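Local coordinates for protein C-X-C motif chemokine 13 (Homo sapiens, PDB 7JNY) that acts as a secreted chemokine that attracts B lymphocytes and binds the receptor CXCR5, at residues E17-Q31 / I44-P58. Numbering follows the deposited sequence.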
loop_
_atom_site.group_PDB
_atom_site.type_symbol
_atom_site.label_atom_id
_atom_site.label_comp_id
_atom_site.label_asym_id
_atom_site.label_seq_id
_atom_site.Cartn_x
_atom_site.Cartn_y
_atom_site.Cartn_z
ATOM N N GLU A 17 12.103 1.013 -3.451
ATOM C CA GLU A 17 11.047 1.544 -2.596
ATOM C C GLU A 17 11.201 3.048 -2.588
ATOM O O GLU A 17 12.320 3.562 -2.560
ATOM C CB GLU A 17 11.138 0.996 -1.140
ATOM C CG GLU A 17 10.875 -0.507 -0.968
ATOM C CD GLU A 17 11.184 -1.014 0.456
ATOM O OE1 GLU A 17 11.557 -0.198 1.330
ATOM O OE2 GLU A 17 11.075 -2.240 0.695
ATOM N N SER A 18 10.079 3.750 -2.623
ATOM C CA SER A 18 10.015 5.196 -2.498
ATOM C C SER A 18 9.434 5.548 -1.133
ATOM O O SER A 18 8.494 4.906 -0.667
ATOM C CB SER A 18 9.118 5.806 -3.592
ATOM O OG SER A 18 8.966 7.198 -3.417
ATOM N N SER A 19 9.976 6.565 -0.486
ATOM C CA SER A 19 9.384 7.053 0.753
ATOM C C SER A 19 8.639 8.371 0.548
ATOM O O SER A 19 8.102 8.925 1.507
ATOM C CB SER A 19 10.460 7.169 1.826
ATOM O OG SER A 19 11.531 7.941 1.335
ATOM N N VAL A 20 8.526 8.834 -0.697
ATOM C CA VAL A 20 7.938 10.129 -0.991
ATOM C C VAL A 20 6.442 10.076 -0.697
ATOM O O VAL A 20 5.750 9.117 -1.069
ATOM C CB VAL A 20 8.197 10.525 -2.451
ATOM C CG1 VAL A 20 7.466 11.828 -2.781
ATOM C CG2 VAL A 20 9.702 10.618 -2.751
ATOM N N PHE A 21 5.947 11.108 -0.018
ATOM C CA PHE A 21 4.529 11.217 0.329
ATOM C C PHE A 21 3.651 11.201 -0.920
ATOM O O PHE A 21 3.936 11.876 -1.905
ATOM C CB PHE A 21 4.301 12.486 1.165
ATOM C CG PHE A 21 2.853 12.724 1.520
ATOM C CD1 PHE A 21 2.214 11.954 2.469
ATOM C CD2 PHE A 21 2.143 13.741 0.890
ATOM C CE1 PHE A 21 0.882 12.161 2.760
ATOM C CE2 PHE A 21 0.812 13.954 1.186
ATOM C CZ PHE A 21 0.181 13.164 2.124
ATOM N N ILE A 22 2.598 10.394 -0.891
ATOM C CA ILE A 22 1.588 10.429 -1.943
ATOM C C ILE A 22 0.250 10.854 -1.335
ATOM O O ILE A 22 -0.349 10.086 -0.555
ATOM C CB ILE A 22 1.435 9.072 -2.624
ATOM C CG1 ILE A 22 2.775 8.562 -3.192
ATOM C CG2 ILE A 22 0.476 9.171 -3.801
ATOM C CD1 ILE A 22 2.636 7.195 -3.841
ATOM N N PRO A 23 -0.277 12.030 -1.676
ATOM C CA PRO A 23 -1.543 12.463 -1.068
ATOM C C PRO A 23 -2.655 11.475 -1.373
ATOM O O PRO A 23 -2.774 10.979 -2.492
ATOM C CB PRO A 23 -1.812 13.822 -1.723
ATOM C CG PRO A 23 -0.504 14.292 -2.235
ATOM C CD PRO A 23 0.361 13.089 -2.477
ATOM N N ARG A 24 -3.505 11.214 -0.375
ATOM C CA ARG A 24 -4.533 10.202 -0.551
ATOM C C ARG A 24 -5.417 10.495 -1.757
ATOM O O ARG A 24 -5.887 9.560 -2.412
ATOM C CB ARG A 24 -5.383 10.078 0.710
ATOM C CG ARG A 24 -6.092 8.744 0.785
ATOM C CD ARG A 24 -7.387 8.841 1.566
ATOM N NE ARG A 24 -8.260 9.891 1.054
ATOM C CZ ARG A 24 -8.848 9.878 -0.140
ATOM N NH1 ARG A 24 -8.686 8.867 -0.989
ATOM N NH2 ARG A 24 -9.617 10.907 -0.496
ATOM N N ARG A 25 -5.641 11.771 -2.073
ATOM C CA ARG A 25 -6.537 12.122 -3.171
ATOM C C ARG A 25 -6.015 11.640 -4.518
ATOM O O ARG A 25 -6.779 11.603 -5.483
ATOM C CB ARG A 25 -6.748 13.642 -3.228
ATOM C CG ARG A 25 -5.486 14.495 -3.379
ATOM C CD ARG A 25 -5.778 15.848 -4.062
ATOM N NE ARG A 25 -6.476 16.759 -3.161
ATOM C CZ ARG A 25 -7.790 16.974 -3.179
ATOM N NH1 ARG A 25 -8.551 16.536 -4.170
ATOM N NH2 ARG A 25 -8.358 17.642 -2.175
ATOM N N PHE A 26 -4.730 11.286 -4.622
ATOM C CA PHE A 26 -4.164 10.846 -5.893
ATOM C C PHE A 26 -4.106 9.332 -6.015
ATOM O O PHE A 26 -3.596 8.821 -7.012
ATOM C CB PHE A 26 -2.767 11.436 -6.106
ATOM C CG PHE A 26 -2.757 12.914 -6.239
ATOM C CD1 PHE A 26 -3.530 13.522 -7.214
ATOM C CD2 PHE A 26 -1.989 13.709 -5.407
ATOM C CE1 PHE A 26 -3.557 14.887 -7.343
ATOM C CE2 PHE A 26 -2.009 15.085 -5.545
ATOM C CZ PHE A 26 -2.792 15.672 -6.514
ATOM N N ILE A 27 -4.641 8.608 -5.045
ATOM C CA ILE A 27 -4.479 7.168 -4.955
ATOM C C ILE A 27 -5.768 6.504 -5.427
ATOM O O ILE A 27 -6.854 6.756 -4.883
ATOM C CB ILE A 27 -4.095 6.754 -3.525
ATOM C CG1 ILE A 27 -2.711 7.291 -3.190
ATOM C CG2 ILE A 27 -4.115 5.262 -3.394
ATOM C CD1 ILE A 27 -2.280 7.127 -1.745
ATOM N N ASP A 28 -5.651 5.672 -6.462
ATOM C CA ASP A 28 -6.775 4.874 -6.934
ATOM C C ASP A 28 -6.810 3.518 -6.246
ATOM O O ASP A 28 -7.876 3.020 -5.901
ATOM C CB ASP A 28 -6.689 4.611 -8.432
ATOM C CG ASP A 28 -7.218 5.758 -9.257
ATOM O OD1 ASP A 28 -8.047 6.531 -8.753
ATOM O OD2 ASP A 28 -6.823 5.860 -10.423
ATOM N N ARG A 29 -5.655 2.876 -6.093
ATOM C CA ARG A 29 -5.590 1.580 -5.442
ATOM C C ARG A 29 -4.314 1.501 -4.630
ATOM O O ARG A 29 -3.277 2.043 -5.040
ATOM C CB ARG A 29 -5.509 0.402 -6.402
ATOM C CG ARG A 29 -6.604 0.137 -7.370
ATOM C CD ARG A 29 -6.365 -1.305 -7.837
ATOM N NE ARG A 29 -5.628 -1.325 -9.097
ATOM C CZ ARG A 29 -5.225 -2.422 -9.726
ATOM N NH1 ARG A 29 -5.437 -3.629 -9.225
ATOM N NH2 ARG A 29 -4.596 -2.306 -10.889
ATOM N N ILE A 30 -4.360 0.712 -3.560
ATOM C CA ILE A 30 -3.152 0.326 -2.831
ATOM C C ILE A 30 -3.111 -1.194 -2.743
ATOM O O ILE A 30 -4.090 -1.816 -2.324
ATOM C CB ILE A 30 -3.115 0.926 -1.424
ATOM C CG1 ILE A 30 -3.013 2.447 -1.478
ATOM C CG2 ILE A 30 -1.962 0.351 -0.640
ATOM C CD1 ILE A 30 -3.554 3.092 -0.228
ATOM N N GLN A 31 -1.976 -1.792 -3.098
ATOM C CA GLN A 31 -1.837 -3.240 -3.092
ATOM C C GLN A 31 -0.814 -3.609 -2.040
ATOM O O GLN A 31 0.321 -3.112 -2.071
ATOM C CB GLN A 31 -1.373 -3.758 -4.444
ATOM C CG GLN A 31 -2.341 -3.468 -5.563
ATOM C CD GLN A 31 -1.832 -3.997 -6.867
ATOM O OE1 GLN A 31 -0.650 -3.858 -7.174
ATOM N NE2 GLN A 31 -2.716 -4.574 -7.665
ATOM N N ILE A 44 4.316 -2.711 -0.859
ATOM C CA ILE A 44 3.117 -1.866 -0.894
ATOM C C ILE A 44 3.193 -1.101 -2.200
ATOM O O ILE A 44 4.130 -0.320 -2.409
ATOM C CB ILE A 44 3.012 -0.902 0.293
ATOM C CG1 ILE A 44 2.986 -1.656 1.634
ATOM C CG2 ILE A 44 1.752 -0.024 0.118
ATOM C CD1 ILE A 44 2.677 -0.791 2.873
ATOM N N ILE A 45 2.240 -1.340 -3.094
ATOM C CA ILE A 45 2.252 -0.728 -4.418
ATOM C C ILE A 45 1.071 0.235 -4.520
ATOM O O ILE A 45 -0.081 -0.161 -4.306
ATOM C CB ILE A 45 2.196 -1.783 -5.520
ATOM C CG1 ILE A 45 3.379 -2.763 -5.327
ATOM C CG2 ILE A 45 2.243 -1.118 -6.866
ATOM C CD1 ILE A 45 3.343 -3.941 -6.248
ATOM N N VAL A 46 1.349 1.483 -4.842
ATOM C CA VAL A 46 0.323 2.534 -4.907
ATOM C C VAL A 46 0.042 2.877 -6.359
ATOM O O VAL A 46 0.952 3.267 -7.113
ATOM C CB VAL A 46 0.753 3.786 -4.130
ATOM C CG1 VAL A 46 -0.303 4.897 -4.301
ATOM C CG2 VAL A 46 0.965 3.451 -2.668
ATOM N N TRP A 47 -1.225 2.747 -6.755
ATOM C CA TRP A 47 -1.657 3.084 -8.110
ATOM C C TRP A 47 -2.222 4.484 -8.093
ATOM O O TRP A 47 -3.292 4.714 -7.519
ATOM C CB TRP A 47 -2.699 2.100 -8.621
ATOM C CG TRP A 47 -2.128 0.777 -8.769
ATOM C CD1 TRP A 47 -1.569 0.016 -7.787
ATOM C CD2 TRP A 47 -1.977 0.057 -9.981
ATOM N NE1 TRP A 47 -1.113 -1.166 -8.313
ATOM C CE2 TRP A 47 -1.347 -1.161 -9.663
ATOM C CE3 TRP A 47 -2.327 0.315 -11.312
ATOM C CZ2 TRP A 47 -1.059 -2.124 -10.628
ATOM C CZ3 TRP A 47 -2.043 -0.640 -12.268
ATOM C CH2 TRP A 47 -1.413 -1.846 -11.921
ATOM N N LYS A 48 -1.518 5.403 -8.739
ATOM C CA LYS A 48 -1.883 6.809 -8.685
ATOM C C LYS A 48 -2.820 7.189 -9.822
ATOM O O LYS A 48 -2.900 6.520 -10.855
ATOM C CB LYS A 48 -0.636 7.699 -8.705
ATOM C CG LYS A 48 0.109 7.648 -7.375
ATOM C CD LYS A 48 1.504 8.267 -7.399
ATOM C CE LYS A 48 1.546 9.710 -7.885
ATOM N NZ LYS A 48 2.960 10.196 -7.918
ATOM N N LYS A 49 -3.549 8.294 -9.605
ATOM C CA LYS A 49 -4.579 8.654 -10.559
ATOM C C LYS A 49 -3.983 8.992 -11.913
ATOM O O LYS A 49 -4.616 8.736 -12.940
ATOM C CB LYS A 49 -5.415 9.810 -10.007
ATOM C CG LYS A 49 -6.654 9.242 -9.325
ATOM C CD LYS A 49 -7.386 10.212 -8.436
ATOM C CE LYS A 49 -8.637 9.537 -7.886
ATOM N NZ LYS A 49 -8.898 9.878 -6.462
ATOM N N ASN A 50 -2.757 9.502 -11.945
ATOM C CA ASN A 50 -2.078 9.780 -13.201
ATOM C C ASN A 50 -1.453 8.525 -13.831
ATOM O O ASN A 50 -0.662 8.664 -14.766
ATOM C CB ASN A 50 -1.024 10.870 -12.974
ATOM C CG ASN A 50 0.182 10.387 -12.186
ATOM O OD1 ASN A 50 0.325 9.201 -11.890
ATOM N ND2 ASN A 50 1.034 11.332 -11.791
ATOM N N LYS A 51 -1.808 7.326 -13.353
ATOM C CA LYS A 51 -1.379 6.013 -13.875
ATOM C C LYS A 51 0.033 5.611 -13.482
ATOM O O LYS A 51 0.486 4.522 -13.879
ATOM C CB LYS A 51 -1.495 5.910 -15.408
ATOM C CG LYS A 51 -2.809 6.438 -15.960
ATOM C CD LYS A 51 -3.860 5.337 -15.795
ATOM C CE LYS A 51 -5.003 5.731 -14.871
ATOM N NZ LYS A 51 -6.272 5.014 -15.186
ATOM N N SER A 52 0.747 6.433 -12.728
ATOM C CA SER A 52 2.003 6.009 -12.135
ATOM C C SER A 52 1.750 4.885 -11.119
ATOM O O SER A 52 0.675 4.790 -10.505
ATOM C CB SER A 52 2.662 7.254 -11.531
ATOM O OG SER A 52 3.482 6.973 -10.425
ATOM N N ILE A 53 2.711 3.965 -11.026
ATOM C CA ILE A 53 2.611 2.788 -10.183
ATOM C C ILE A 53 3.861 2.749 -9.332
ATOM O O ILE A 53 4.956 2.543 -9.853
ATOM C CB ILE A 53 2.507 1.497 -10.987
ATOM C CG1 ILE A 53 1.250 1.443 -11.829
ATOM C CG2 ILE A 53 2.506 0.292 -10.015
ATOM C CD1 ILE A 53 1.357 0.369 -12.879
ATOM N N VAL A 54 3.702 2.880 -8.026
ATOM C CA VAL A 54 4.818 3.253 -7.166
ATOM C C VAL A 54 4.964 2.226 -6.059
ATOM O O VAL A 54 4.052 2.054 -5.245
ATOM C CB VAL A 54 4.632 4.650 -6.554
ATOM C CG1 VAL A 54 5.866 5.008 -5.738
ATOM C CG2 VAL A 54 4.345 5.683 -7.636
ATOM N N CYS A 55 6.126 1.575 -5.991
ATOM C CA CYS A 55 6.410 0.781 -4.807
ATOM C C CYS A 55 6.818 1.701 -3.672
ATOM O O CYS A 55 7.666 2.573 -3.837
ATOM C CB CYS A 55 7.517 -0.238 -5.057
ATOM S SG CYS A 55 7.179 -1.429 -6.307
ATOM N N VAL A 56 6.253 1.479 -2.508
ATOM C CA VAL A 56 6.404 2.387 -1.383
ATOM C C VAL A 56 7.039 1.653 -0.206
ATOM O O VAL A 56 6.738 0.483 0.061
ATOM C CB VAL A 56 5.051 2.997 -0.970
ATOM C CG1 VAL A 56 5.191 3.678 0.370
ATOM C CG2 VAL A 56 4.558 3.984 -2.028
ATOM N N ASP A 57 7.916 2.352 0.502
ATOM C CA ASP A 57 8.545 1.807 1.701
ATOM C C ASP A 57 7.484 1.535 2.752
ATOM O O ASP A 57 6.852 2.484 3.240
ATOM C CB ASP A 57 9.591 2.781 2.259
ATOM C CG ASP A 57 10.344 2.209 3.453
ATOM O OD1 ASP A 57 9.835 1.271 4.109
ATOM O OD2 ASP A 57 11.434 2.713 3.759
ATOM N N PRO A 58 7.257 0.280 3.133
ATOM C CA PRO A 58 6.217 0.008 4.135
ATOM C C PRO A 58 6.524 0.554 5.524
ATOM O O PRO A 58 5.632 0.542 6.379
ATOM C CB PRO A 58 6.116 -1.529 4.151
ATOM C CG PRO A 58 7.351 -2.046 3.454
ATOM C CD PRO A 58 7.978 -0.934 2.678
HETATM O O HOH W 1 4.098 11.603 -5.202
HETATM O O HOH W 2 -8.900 8.117 -4.084
#
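Antiparallel pairing of Arg29–Gln31 with Ile45–Trp47 joins strands 27-33 and 43-48 of the chemokine sheet, and the preceding N-loop runs alongside the end of strand 53-56. The short strand axes run at 165°, and Gln31 and Ile45 exchange two backbone hydrogen bonds (N to O, both 2.8 Å). A classic bulge breaks the register: Asp28 N donates to Trp47 O at 2.8 Å, while Arg29 N reaches that oxygen only weakly.

On the face carrying Arg29 and Trp47, the tilted guanidinium makes a cation-pi contact, Arg29 CZ lying 4.0 Å from the centroid of the Trp47 six-membered ring and 9° off its normal; the bend at chi3 (-97°) leans NH2 over toward the rim. Trp47 NE1 donates to Gln31 OE1 (3.0 Å) from above the amide plane. An alanine in place of Trp47 would probably leave Arg29 without its aromatic platform and Gln31 OE1 without this donor.

On the face of Ile27 and Val46, Ile22 CD1 meets Val46 CG1 tip to tip at 3.8 Å, and Ile27 CG1 packs on the same methyl. Ser18 bridges Val56: Ser18 N donates to Cys55 O (2.9 Å), Asp57 N to Ser18 O.

Helix 61-72 packs on Ile22, Ile27, Ile30 and Val56, whereas Glu4 of the added parallel strand 2-5 binds Arg29 and Gln31.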